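Local coordinates for BILBO1_N domain-containing protein (Trypanosoma brucei equiperdum, PDB 7A1I) that is of uncertain function but holds a ubiquitin-like BILBO1 N-terminal domain, the part described here, and is probably related to a flagellar-pocket collar protein of trypanosomes, at residues R34-S39 and V86-P91; L21-D26 and T40-N45; D72-E75 and Q79-H82; T12-E17 and N44-L49; I6-A11 and A28-S33. All coordinates share one frame; numbering follows the deposited sequence.

Interaction 1: residues R34-S39 and V86-P91; sequences RLLNYS and VYLFQP. With NA (sodium ion), chain E.
L88 reaches from strand 84-89 to the sheet-facing side of helix 32-50 and divides its two methyls between two helical residues: CD2 meets CD2 of L36 at 3.6 Å, while CD1 lies 3.6 Å from CB of S39. The L36 and L88 side chains run at a slant to one another. Two residues earlier on the strand, V86 adds a looser touch, its CG2 standing 4.1 Å from CD2 of L35, the two side chains running past one another in opposite senses.

The S39 hydroxyl is satisfied within its own helix, consistent with its place beside a leucine. With OG swung beside the backbone N (chi1 -64°), it bonds to the L35 carbonyl oxygen at 2.7 Å, and that oxygen also accepts from S39 N on the opposite face of the carbonyl plane. Beyond the apolar layer, Q90 O makes a long 3.0 Å contact with a sodium ion, which a water also binds.

The local axes cross at -64°, the helix lying across the sheet, consistent with the beta-grasp fold of the ubiquitin clan. V10 of neighbouring strand 6-14 touches L35, S39 and L88; A61 of strand 60-65 borders L88.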
# COMPACT_ATOMS: atom_id res chain seq x y z
N ARG A 34 -6.91 10.22 -1.46
CA ARG A 34 -7.87 9.41 -0.71
C ARG A 34 -7.30 8.03 -0.40
O ARG A 34 -7.44 7.53 0.72
CB ARG A 34 -9.17 9.27 -1.51
CG ARG A 34 -10.34 8.77 -0.66
CD ARG A 34 -10.87 9.87 0.26
NE ARG A 34 -11.47 10.96 -0.51
CZ ARG A 34 -11.86 12.12 0.01
NH1 ARG A 34 -11.73 12.36 1.31
NH2 ARG A 34 -12.39 13.05 -0.78
N LEU A 35 -6.69 7.39 -1.40
CA LEU A 35 -6.07 6.09 -1.19
C LEU A 35 -4.99 6.15 -0.11
O LEU A 35 -4.85 5.22 0.71
CB LEU A 35 -5.49 5.59 -2.51
CG LEU A 35 -4.67 4.31 -2.38
CD1 LEU A 35 -5.60 3.12 -2.08
CD2 LEU A 35 -3.89 4.10 -3.66
N LEU A 36 -4.22 7.24 -0.08
CA LEU A 36 -3.18 7.38 0.94
C LEU A 36 -3.76 7.58 2.33
O LEU A 36 -3.23 7.05 3.32
CB LEU A 36 -2.23 8.53 0.57
CG LEU A 36 -1.34 8.25 -0.66
CD1 LEU A 36 -0.47 9.46 -0.99
CD2 LEU A 36 -0.50 6.98 -0.52
N ASN A 37 -4.85 8.36 2.45
CA ASN A 37 -5.49 8.55 3.75
C ASN A 37 -6.11 7.25 4.27
O ASN A 37 -5.98 6.92 5.46
CB ASN A 37 -6.56 9.65 3.68
CG ASN A 37 -5.97 11.03 3.39
OD1 ASN A 37 -4.79 11.29 3.64
ND2 ASN A 37 -6.79 11.92 2.84
N TYR A 38 -6.81 6.51 3.39
CA TYR A 38 -7.36 5.20 3.78
C TYR A 38 -6.24 4.25 4.22
O TYR A 38 -6.37 3.55 5.23
CB TYR A 38 -8.13 4.57 2.61
CG TYR A 38 -9.50 5.17 2.33
CD1 TYR A 38 -10.23 4.76 1.22
CD2 TYR A 38 -10.06 6.13 3.16
CE1 TYR A 38 -11.48 5.29 0.95
CE2 TYR A 38 -11.31 6.66 2.90
CZ TYR A 38 -12.02 6.24 1.79
OH TYR A 38 -13.26 6.78 1.53
N SER A 39 -5.14 4.22 3.46
CA SER A 39 -4.01 3.36 3.78
C SER A 39 -3.38 3.74 5.11
O SER A 39 -2.99 2.86 5.89
CB SER A 39 -2.95 3.46 2.67
OG SER A 39 -3.46 2.97 1.44
N VAL A 86 0.14 -1.01 -5.04
CA VAL A 86 0.85 0.14 -4.50
C VAL A 86 1.77 -0.32 -3.38
O VAL A 86 1.47 -1.29 -2.66
CB VAL A 86 -0.16 1.19 -3.99
CG1 VAL A 86 0.54 2.30 -3.21
CG2 VAL A 86 -0.88 1.80 -5.21
N TYR A 87 2.91 0.37 -3.24
CA TYR A 87 3.82 0.15 -2.12
C TYR A 87 4.11 1.49 -1.47
O TYR A 87 4.48 2.45 -2.15
CB TYR A 87 5.14 -0.52 -2.55
CG TYR A 87 5.96 -1.00 -1.38
CD1 TYR A 87 7.03 -0.25 -0.89
CD2 TYR A 87 5.67 -2.22 -0.77
CE1 TYR A 87 7.79 -0.71 0.20
CE2 TYR A 87 6.42 -2.68 0.32
CZ TYR A 87 7.46 -1.93 0.80
OH TYR A 87 8.20 -2.40 1.86
N LEU A 88 3.99 1.53 -0.14
CA LEU A 88 4.21 2.74 0.66
C LEU A 88 5.51 2.62 1.43
O LEU A 88 5.72 1.65 2.18
CB LEU A 88 3.04 2.98 1.62
CG LEU A 88 1.68 3.07 0.93
CD1 LEU A 88 0.56 3.31 1.95
CD2 LEU A 88 1.68 4.16 -0.16
N PHE A 89 6.42 3.56 1.20
CA PHE A 89 7.62 3.69 2.00
C PHE A 89 7.32 4.50 3.25
O PHE A 89 6.43 5.36 3.26
CB PHE A 89 8.74 4.36 1.19
CG PHE A 89 9.22 3.53 0.04
CD1 PHE A 89 9.97 2.38 0.27
CD2 PHE A 89 8.91 3.89 -1.27
CE1 PHE A 89 10.41 1.60 -0.78
CE2 PHE A 89 9.36 3.11 -2.33
CZ PHE A 89 10.11 1.96 -2.08
N GLN A 90 8.05 4.20 4.33
CA GLN A 90 7.89 4.90 5.59
C GLN A 90 9.18 5.58 6.01
O GLN A 90 10.27 5.16 5.63
CB GLN A 90 7.46 3.94 6.71
CG GLN A 90 6.21 3.14 6.45
CD GLN A 90 6.05 2.03 7.47
OE1 GLN A 90 5.97 2.30 8.67
NE2 GLN A 90 6.02 0.78 7.02
N PRO A 91 9.10 6.63 6.83
CA PRO A 91 10.31 7.16 7.46
C PRO A 91 10.76 6.24 8.60
O PRO A 91 9.99 5.43 9.11
CB PRO A 91 9.85 8.52 8.00
CG PRO A 91 8.39 8.31 8.30
CD PRO A 91 7.89 7.38 7.22
NA NA E . 12.04 5.90 3.36
O HOH W 1 11.18 6.82 1.58

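Interaction 2: residues L21-D26 and T40-N45; sequences LRFLFD and TTAFNN
Strand 17-25 and helix 32-50 run in roughly antiparallel senses where L21 faces A42, their local axes making an angle of 143° and approaching to 10.8 Å. Into that gap L21 extends a branched side chain, and its CD1 does most of the touching. This methyl lies over one face of the F43 ring, 3.8 Å from the ring centroid and 26° off the normal, which makes a CH-pi contact. It is displaced toward the CE2 side, and CE2 is 3.4 Å away. F43 reaches the leucine because its CG lies beside the backbone N (chi1 -77°), which leads the ring off its own flank of the helix toward the strand.

The same L21 CD1 also rests 3.7 Å from A42 CB. This worked example is consistent with the beta-grasp topology of the ubiquitin clan: the second strand of an N-terminal hairpin packs against the helix that follows it. A42 CB meets F23 as well as L21. F23, the next residue on the helix-facing side of the strand, presents CZ at the edge of its ring to A42 CB at 3.8 Å, with the methyl close to the ring plane.

F56 meets the F43 ring at an inclination, and V10 and T12 of strand 6-14 touch it too. L109, from the C-terminal tail, packs on both L21 and A42.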
# COMPACT_ATOMS: atom_id res chain seq x y z
N LEU A 21 -2.85 -5.04 1.78
CA LEU A 21 -4.28 -4.79 1.99
C LEU A 21 -4.98 -4.49 0.66
O LEU A 21 -4.44 -3.79 -0.20
CB LEU A 21 -4.51 -3.58 2.91
CG LEU A 21 -3.83 -3.60 4.28
CD1 LEU A 21 -4.13 -2.32 5.04
CD2 LEU A 21 -4.28 -4.81 5.06
N ARG A 22 -6.21 -4.98 0.51
CA ARG A 22 -7.01 -4.72 -0.68
C ARG A 22 -8.13 -3.76 -0.32
O ARG A 22 -8.84 -3.97 0.67
CB ARG A 22 -7.58 -6.01 -1.26
CG ARG A 22 -7.99 -5.90 -2.71
CD ARG A 22 -9.42 -5.44 -2.87
NE ARG A 22 -10.36 -6.39 -2.28
CZ ARG A 22 -10.89 -7.41 -2.94
NH1 ARG A 22 -10.58 -7.60 -4.21
NH2 ARG A 22 -11.74 -8.22 -2.33
N PHE A 23 -8.33 -2.74 -1.16
CA PHE A 23 -9.43 -1.79 -1.05
C PHE A 23 -10.27 -1.84 -2.31
O PHE A 23 -9.74 -1.89 -3.43
CB PHE A 23 -8.92 -0.36 -0.83
CG PHE A 23 -8.20 -0.18 0.48
CD1 PHE A 23 -6.81 -0.15 0.52
CD2 PHE A 23 -8.91 -0.05 1.66
CE1 PHE A 23 -6.14 0.01 1.73
CE2 PHE A 23 -8.25 0.10 2.87
CZ PHE A 23 -6.87 0.13 2.91
N LEU A 24 -11.59 -1.86 -2.13
CA LEU A 24 -12.56 -1.90 -3.22
C LEU A 24 -13.26 -0.55 -3.33
O LEU A 24 -13.82 -0.07 -2.35
CB LEU A 24 -13.59 -3.01 -3.00
CG LEU A 24 -13.09 -4.43 -3.20
CD1 LEU A 24 -13.72 -5.36 -2.17
CD2 LEU A 24 -13.38 -4.91 -4.61
N PHE A 25 -13.23 0.04 -4.52
CA PHE A 25 -13.87 1.32 -4.76
C PHE A 25 -14.93 1.18 -5.85
O PHE A 25 -14.99 0.17 -6.56
CB PHE A 25 -12.85 2.39 -5.17
CG PHE A 25 -11.78 2.61 -4.16
CD1 PHE A 25 -11.90 3.61 -3.21
CD2 PHE A 25 -10.64 1.80 -4.14
CE1 PHE A 25 -10.91 3.81 -2.26
CE2 PHE A 25 -9.64 1.99 -3.21
CZ PHE A 25 -9.77 2.99 -2.26
N ASP A 26 -15.75 2.22 -5.97
CA ASP A 26 -16.75 2.29 -7.04
C ASP A 26 -16.06 2.27 -8.41
O ASP A 26 -14.85 2.48 -8.53
CB ASP A 26 -17.60 3.55 -6.91
CG ASP A 26 -18.21 3.71 -5.52
OD1 ASP A 26 -17.67 4.51 -4.72
OD2 ASP A 26 -19.23 3.06 -5.23
N THR A 40 -3.24 5.04 5.38
CA THR A 40 -2.64 5.47 6.63
C THR A 40 -3.51 5.08 7.82
O THR A 40 -3.00 4.55 8.83
CB THR A 40 -2.40 6.98 6.58
OG1 THR A 40 -1.37 7.25 5.61
CG2 THR A 40 -2.01 7.52 7.96
N THR A 41 -4.83 5.27 7.70
CA THR A 41 -5.73 4.83 8.77
C THR A 41 -5.63 3.32 8.99
O THR A 41 -5.52 2.85 10.13
CB THR A 41 -7.17 5.21 8.44
OG1 THR A 41 -7.27 6.62 8.29
CG2 THR A 41 -8.10 4.78 9.58
N ALA A 42 -5.67 2.55 7.89
CA ALA A 42 -5.70 1.09 7.97
C ALA A 42 -4.41 0.54 8.56
O ALA A 42 -4.45 -0.38 9.38
CB ALA A 42 -5.94 0.48 6.59
N PHE A 43 -3.26 1.08 8.16
CA PHE A 43 -2.01 0.54 8.67
C PHE A 43 -1.73 1.01 10.08
O PHE A 43 -1.10 0.28 10.86
CB PHE A 43 -0.85 0.89 7.75
CG PHE A 43 -0.79 0.05 6.51
CD1 PHE A 43 -0.73 0.66 5.26
CD2 PHE A 43 -0.82 -1.33 6.59
CE1 PHE A 43 -0.69 -0.11 4.11
CE2 PHE A 43 -0.77 -2.10 5.45
CZ PHE A 43 -0.71 -1.49 4.20
N ASN A 44 -2.18 2.20 10.47
CA ASN A 44 -2.07 2.55 11.88
C ASN A 44 -2.90 1.59 12.74
O ASN A 44 -2.43 1.13 13.79
CB ASN A 44 -2.49 3.99 12.11
CG ASN A 44 -1.33 4.95 11.98
OD1 ASN A 44 -0.46 4.99 12.84
ND2 ASN A 44 -1.32 5.75 10.90
N ASN A 45 -4.11 1.24 12.30
CA ASN A 45 -4.89 0.26 13.06
C ASN A 45 -4.24 -1.12 13.02
O ASN A 45 -4.29 -1.87 14.01
CB ASN A 45 -6.32 0.18 12.52
CG ASN A 45 -7.19 1.31 13.02
OD1 ASN A 45 -6.96 1.84 14.11
ND2 ASN A 45 -8.17 1.70 12.22

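Interaction 3: residues D72-E75 and Q79-H82; sequences DRLE and QLLH
The flat carboxamide of Q79 spans two backbone groups of segment 72-75, and both of its polar atoms are engaged. At its edge, NE2 donates to the carbonyl oxygen of R73 over 2.8 Å, with that oxygen only 2° out of the amide plane and an N-H...O angle of 164°. Seen from the acceptor, the nitrogen is tilted from the R73 carbonyl plane. OE1 in turn receives the backbone N-H of E75 at 2.8 Å, in a nearly straight bond of 175°. CD1 of L74 approaches from well out of the amide plane and stands 3.8 Å from Q79 OE1.

The glutamine gets there on an extended chain, its CG lying beside the backbone N. A second acceptor for NE2 is a water, 2.8 Å away, that in turn donates to OD2 of D72; the same carboxylate oxygen is also bonded to N65. OE1 likewise has a second donor, the backbone N of R76. Beside this polar bridge runs an apolar seam, where L74 CD1 meets L80 CD2 at 3.9 Å and both leucines continue onto V86 and V32. L80 is the centre of an inverse gamma turn, so the chain bends sharply just after the glutamine.

Thus one side chain closes the excursion between strand 70-73 and the following loop by standing in for a backbone partner. With its nitrogen facing acceptors and its oxygen facing donors, the pattern favours one of the two flips of the amide and probably fixes its rotation; the carbonyl of R73, the last strand residue, and the N-H of E75 beyond it both gain a partner.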
# COMPACT_ATOMS: atom_id res chain seq x y z
N ASP A 72 6.85 2.63 -10.51
CA ASP A 72 6.80 4.05 -10.87
C ASP A 72 6.41 4.89 -9.66
O ASP A 72 5.64 4.45 -8.80
CB ASP A 72 5.80 4.28 -12.00
CG ASP A 72 6.14 3.50 -13.27
OD1 ASP A 72 7.33 3.13 -13.45
OD2 ASP A 72 5.23 3.29 -14.10
N ARG A 73 6.91 6.12 -9.61
CA ARG A 73 6.45 7.04 -8.57
C ARG A 73 4.95 7.28 -8.71
O ARG A 73 4.44 7.47 -9.81
CB ARG A 73 7.20 8.37 -8.67
CG ARG A 73 7.48 8.98 -7.31
CD ARG A 73 8.14 10.34 -7.41
NE ARG A 73 9.28 10.36 -8.32
CZ ARG A 73 10.54 10.14 -7.95
NH1 ARG A 73 10.81 9.86 -6.68
NH2 ARG A 73 11.51 10.18 -8.85
N LEU A 74 4.23 7.24 -7.58
CA LEU A 74 2.77 7.42 -7.58
C LEU A 74 2.45 8.89 -7.36
O LEU A 74 2.60 9.40 -6.24
CB LEU A 74 2.10 6.55 -6.51
CG LEU A 74 0.57 6.65 -6.48
CD1 LEU A 74 -0.05 6.34 -7.85
CD2 LEU A 74 -0.03 5.74 -5.40
N GLU A 75 2.01 9.57 -8.42
CA GLU A 75 1.79 11.01 -8.40
C GLU A 75 0.41 11.42 -8.92
O GLU A 75 -0.11 12.46 -8.52
CB GLU A 75 2.87 11.72 -9.23
CG GLU A 75 4.30 11.61 -8.68
CD GLU A 75 5.30 12.43 -9.49
OE1 GLU A 75 5.85 11.91 -10.48
OE2 GLU A 75 5.52 13.61 -9.14
N GLN A 79 -2.80 6.86 -12.64
CA GLN A 79 -1.99 5.67 -12.44
C GLN A 79 -2.73 4.56 -11.69
O GLN A 79 -2.22 3.44 -11.61
CB GLN A 79 -0.71 6.03 -11.68
CG GLN A 79 0.28 6.87 -12.46
CD GLN A 79 1.44 7.29 -11.58
OE1 GLN A 79 1.34 8.27 -10.83
NE2 GLN A 79 2.54 6.53 -11.63
N LEU A 80 -3.89 4.86 -11.10
CA LEU A 80 -4.58 3.87 -10.27
C LEU A 80 -5.58 3.12 -11.15
O LEU A 80 -6.76 3.47 -11.23
CB LEU A 80 -5.24 4.54 -9.07
CG LEU A 80 -4.17 5.09 -8.12
CD1 LEU A 80 -4.77 5.74 -6.87
CD2 LEU A 80 -3.17 3.99 -7.72
N LEU A 81 -5.09 2.07 -11.80
CA LEU A 81 -5.90 1.18 -12.61
C LEU A 81 -6.39 0.01 -11.76
O LEU A 81 -5.96 -0.21 -10.63
CB LEU A 81 -5.09 0.65 -13.80
CG LEU A 81 -4.26 1.65 -14.60
CD1 LEU A 81 -3.50 0.96 -15.74
CD2 LEU A 81 -5.11 2.80 -15.12
N HIS A 82 -7.30 -0.77 -12.34
CA HIS A 82 -7.80 -1.95 -11.64
C HIS A 82 -6.66 -2.92 -11.35
O HIS A 82 -5.72 -3.06 -12.13
CB HIS A 82 -8.91 -2.63 -12.45
CG HIS A 82 -9.53 -3.80 -11.74
ND1 HIS A 82 -9.80 -3.79 -10.39
CD2 HIS A 82 -9.96 -4.99 -12.21
CE1 HIS A 82 -10.35 -4.94 -10.05
NE2 HIS A 82 -10.46 -5.69 -11.13
O HOH W 2 2.50 4.24 -13.30

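Interaction 4: residues T12-E17 and N44-L49; sequences TDCDGE and NNYFRL
The thiol of C14 lies against two aromatic rings of one helix at once, a double Cys sulfur-aromatic contact. SG stands at the edge of the Y46 ring, 4.0 Å from CE1 and near the ring plane. Against F47 its approach is oblique, 4.5 Å from the centroid and 48° off the normal, with CE1 the nearest ring atom at 3.6 Å. Y46 and F47 are consecutive, so their rings leave the helix in different directions; a chi1 of -176° carries the tyrosine ring opposite its backbone N, whereas F47 turns back beside its own. The edge of F47 also meets D13 O, 4.0 Å from CZ; that oxygen accepts from Q90 NE2.

C14 begins the type I' turn, C14 to E17, that joins strands 6-14 and 17-25, so the contact lays the end of the N-terminal hairpin, as in a beta-grasp fold, along the later turns of helix 32-50, with the local axes only 18° from parallel. D13, just before the turn, uses OD2 to accept from the backbone N of G16 at 3.2 Å in an Asx motif, tilted out of the carboxylate plane. Its OD1 makes a salt bridge with K18.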
# COMPACT_ATOMS: atom_id res chain seq x y z
N THR A 12 3.10 -2.49 2.51
CA THR A 12 4.11 -1.74 3.26
C THR A 12 4.86 -2.71 4.16
O THR A 12 4.47 -3.87 4.31
CB THR A 12 3.49 -0.58 4.06
OG1 THR A 12 4.50 0.38 4.45
CG2 THR A 12 2.73 -1.07 5.28
N ASP A 13 5.93 -2.22 4.78
CA ASP A 13 6.77 -3.03 5.65
C ASP A 13 6.32 -2.94 7.10
O ASP A 13 6.07 -1.85 7.62
CB ASP A 13 8.23 -2.59 5.53
CG ASP A 13 9.19 -3.46 6.32
OD1 ASP A 13 9.75 -4.41 5.73
OD2 ASP A 13 9.41 -3.19 7.53
N CYS A 14 6.24 -4.08 7.77
CA CYS A 14 5.89 -4.15 9.19
C CYS A 14 6.92 -5.06 9.86
O CYS A 14 6.86 -6.29 9.72
CB CYS A 14 4.47 -4.64 9.39
SG CYS A 14 3.95 -4.61 11.12
N ASP A 15 7.88 -4.43 10.53
CA ASP A 15 8.94 -5.10 11.28
C ASP A 15 9.65 -6.16 10.45
O ASP A 15 9.98 -7.25 10.93
CB ASP A 15 8.39 -5.69 12.57
CG ASP A 15 8.27 -4.65 13.67
OD1 ASP A 15 8.59 -3.47 13.40
OD2 ASP A 15 7.85 -5.00 14.79
N GLY A 16 9.91 -5.83 9.18
CA GLY A 16 10.63 -6.69 8.27
C GLY A 16 9.76 -7.51 7.34
O GLY A 16 10.25 -7.96 6.30
N GLU A 17 8.50 -7.73 7.69
CA GLU A 17 7.57 -8.51 6.87
C GLU A 17 6.69 -7.60 6.03
O GLU A 17 6.34 -6.49 6.44
CB GLU A 17 6.70 -9.41 7.75
CG GLU A 17 7.49 -10.44 8.56
CD GLU A 17 6.59 -11.25 9.48
OE1 GLU A 17 5.52 -11.71 9.02
OE2 GLU A 17 6.94 -11.40 10.67
N ASN A 44 -2.18 2.20 10.47
CA ASN A 44 -2.07 2.55 11.88
C ASN A 44 -2.90 1.59 12.74
O ASN A 44 -2.43 1.13 13.79
CB ASN A 44 -2.49 3.99 12.11
CG ASN A 44 -1.33 4.95 11.98
OD1 ASN A 44 -0.46 4.99 12.84
ND2 ASN A 44 -1.32 5.75 10.90
N ASN A 45 -4.11 1.24 12.30
CA ASN A 45 -4.89 0.26 13.06
C ASN A 45 -4.24 -1.12 13.02
O ASN A 45 -4.29 -1.87 14.01
CB ASN A 45 -6.32 0.18 12.52
CG ASN A 45 -7.19 1.31 13.02
OD1 ASN A 45 -6.96 1.84 14.11
ND2 ASN A 45 -8.17 1.70 12.22
N TYR A 46 -3.63 -1.48 11.89
CA TYR A 46 -2.92 -2.76 11.83
C TYR A 46 -1.76 -2.80 12.82
O TYR A 46 -1.67 -3.72 13.65
CB TYR A 46 -2.44 -3.01 10.40
CG TYR A 46 -1.77 -4.36 10.23
CD1 TYR A 46 -0.38 -4.48 10.24
CD2 TYR A 46 -2.53 -5.51 10.08
CE1 TYR A 46 0.23 -5.74 10.11
CE2 TYR A 46 -1.92 -6.76 9.93
CZ TYR A 46 -0.54 -6.86 9.94
OH TYR A 46 0.06 -8.09 9.79
N PHE A 47 -0.92 -1.76 12.82
CA PHE A 47 0.17 -1.65 13.79
C PHE A 47 -0.35 -1.77 15.22
O PHE A 47 0.27 -2.45 16.05
CB PHE A 47 0.92 -0.32 13.64
CG PHE A 47 1.96 -0.30 12.55
CD1 PHE A 47 1.95 -1.23 11.52
CD2 PHE A 47 2.98 0.66 12.57
CE1 PHE A 47 2.93 -1.20 10.52
CE2 PHE A 47 3.95 0.70 11.57
CZ PHE A 47 3.93 -0.22 10.54
N ARG A 48 -1.48 -1.11 15.52
CA ARG A 48 -2.04 -1.22 16.88
C ARG A 48 -2.48 -2.64 17.18
O ARG A 48 -2.32 -3.12 18.30
CB ARG A 48 -3.23 -0.28 17.08
CG ARG A 48 -2.96 1.19 16.81
CD ARG A 48 -1.92 1.79 17.75
NE ARG A 48 -1.43 3.03 17.15
CZ ARG A 48 -0.25 3.15 16.55
NH1 ARG A 48 0.59 2.12 16.49
NH2 ARG A 48 0.09 4.33 16.02
N LEU A 49 -3.03 -3.32 16.18
CA LEU A 49 -3.47 -4.70 16.36
C LEU A 49 -2.30 -5.63 16.66
O LEU A 49 -2.42 -6.57 17.45
CB LEU A 49 -4.22 -5.16 15.12
CG LEU A 49 -4.81 -6.57 15.11
CD1 LEU A 49 -5.97 -6.68 16.10
CD2 LEU A 49 -5.26 -6.93 13.70

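Interaction 5: residues I6-A11 and A28-S33; sequences ISICVA and AGPSVS
I6 meets the backbone of A28 and G29 with its CD1 methyl, which lies 3.5 Å from the carbonyl oxygen of A28 and 3.8 Å from CA of G29, so the tip of the isoleucine rests on the peptide that joins those two residues. A28 is poorly ordered, and its distance is the less certain. With CG1 beside the backbone N (chi1 -69°) and the chain extended from there (chi2 177°), the methyl is carried out to that peptide. G29 has the positive phi of 114° that glycine accepts readily, and its lack of a side chain suits the nearness of the methyl.

Apolar contact between side chains is limited to I8 and P30. CG1 of I8 meets CG of the proline ring at 4.0 Å, the two side chains slanting across each other. Unlike I6, I8 is bent at its second torsion. The proline is buried and F25 of strand 17-25 covers it further.

Polar interactions belong to the start of the helix rather than to the interface, across which no hydrogen bond runs. S31 holds the N-cap position of helix 32-50, and its OG makes a weak bond to the backbone N of R34. T77 OG1 is hydrogen-bonded to the backbone N of V32, which ties this first turn to the loop after strand 70-73.

The connection from strand 17-25 to the helix thus passes over the beginning of strand 6-14. That strand lies in mid-sheet, with strand 17-25 along one edge and strand 84-89 along the other, and beyond P30 the cover of I8 continues with L35 of the helix.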
# COMPACT_ATOMS: atom_id res chain seq x y z
N ILE A 6 -13.36 -1.18 -8.58
CA ILE A 6 -11.93 -1.12 -8.83
C ILE A 6 -11.20 -1.60 -7.58
O ILE A 6 -11.46 -1.09 -6.48
CB ILE A 6 -11.49 0.30 -9.23
CG1 ILE A 6 -12.03 0.64 -10.62
CG2 ILE A 6 -9.97 0.42 -9.22
CD1 ILE A 6 -11.71 2.06 -11.07
N SER A 7 -10.31 -2.57 -7.73
CA SER A 7 -9.57 -3.13 -6.60
C SER A 7 -8.12 -2.62 -6.62
O SER A 7 -7.37 -2.91 -7.55
CB SER A 7 -9.61 -4.65 -6.64
OG SER A 7 -8.53 -5.22 -5.91
N ILE A 8 -7.73 -1.90 -5.57
CA ILE A 8 -6.35 -1.44 -5.42
C ILE A 8 -5.75 -2.14 -4.19
O ILE A 8 -6.35 -2.12 -3.11
CB ILE A 8 -6.26 0.08 -5.24
CG1 ILE A 8 -7.05 0.85 -6.33
CG2 ILE A 8 -4.78 0.52 -5.21
CD1 ILE A 8 -6.38 0.90 -7.68
N CYS A 9 -4.59 -2.76 -4.36
CA CYS A 9 -3.84 -3.30 -3.24
C CYS A 9 -2.73 -2.34 -2.85
O CYS A 9 -2.14 -1.67 -3.70
CB CYS A 9 -3.23 -4.67 -3.55
SG CYS A 9 -4.42 -5.97 -3.82
N VAL A 10 -2.47 -2.27 -1.55
CA VAL A 10 -1.51 -1.35 -0.95
C VAL A 10 -0.67 -2.15 0.04
O VAL A 10 -1.23 -2.81 0.92
CB VAL A 10 -2.19 -0.18 -0.24
CG1 VAL A 10 -1.15 0.77 0.29
CG2 VAL A 10 -3.15 0.54 -1.23
N ALA A 11 0.65 -2.14 -0.13
CA ALA A 11 1.51 -2.93 0.75
C ALA A 11 2.53 -2.01 1.41
O ALA A 11 2.74 -0.87 0.97
CB ALA A 11 2.21 -4.08 -0.00
N ALA A 28 -15.79 4.32 -10.56
CA ALA A 28 -14.98 5.51 -10.83
C ALA A 28 -13.57 5.34 -10.28
O ALA A 28 -12.58 5.48 -11.02
CB ALA A 28 -15.65 6.75 -10.23
N GLY A 29 -13.44 5.02 -9.00
CA GLY A 29 -12.14 4.74 -8.42
C GLY A 29 -11.72 5.76 -7.38
O GLY A 29 -12.40 6.75 -7.11
N PRO A 30 -10.58 5.52 -6.76
CA PRO A 30 -10.05 6.46 -5.78
C PRO A 30 -9.13 7.48 -6.43
O PRO A 30 -8.60 7.29 -7.53
CB PRO A 30 -9.26 5.56 -4.82
CG PRO A 30 -8.79 4.44 -5.69
CD PRO A 30 -9.75 4.30 -6.85
N SER A 31 -8.94 8.58 -5.71
CA SER A 31 -7.88 9.52 -6.01
C SER A 31 -6.69 9.14 -5.15
O SER A 31 -6.82 8.42 -4.15
CB SER A 31 -8.31 10.96 -5.72
OG SER A 31 -8.30 11.17 -4.31
N VAL A 32 -5.50 9.57 -5.57
CA VAL A 32 -4.31 9.14 -4.85
C VAL A 32 -4.38 9.59 -3.40
O VAL A 32 -4.09 8.81 -2.48
CB VAL A 32 -3.04 9.65 -5.54
CG1 VAL A 32 -1.85 9.22 -4.71
CG2 VAL A 32 -2.94 9.11 -6.95
N SER A 33 -4.77 10.84 -3.17
CA SER A 33 -4.77 11.34 -1.80
C SER A 33 -5.74 10.56 -0.92
O SER A 33 -5.43 10.25 0.24
CB SER A 33 -5.10 12.82 -1.77
OG SER A 33 -6.47 13.00 -2.04

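From the N terminus, strand 6-14 takes part in two closures. Interaction 5 closes the loop over the first hairpin to the helix start, and interaction 4 carries the strand's end to the later helical turns; the two cross. Interaction 2, from the second hairpin strand, crosses interaction 5 but lies inside the span of interaction 4, sharing N44 and N45 with it. Interaction 1 opens on the helix within the spans of interactions 2 and 4 and closes far later at strand 84-89, so it crosses both while following interaction 5 in series. Interaction 3 is nested inside it. Together they join one helix to three sheet strands, and the 79-82 loop to the sheet's edge.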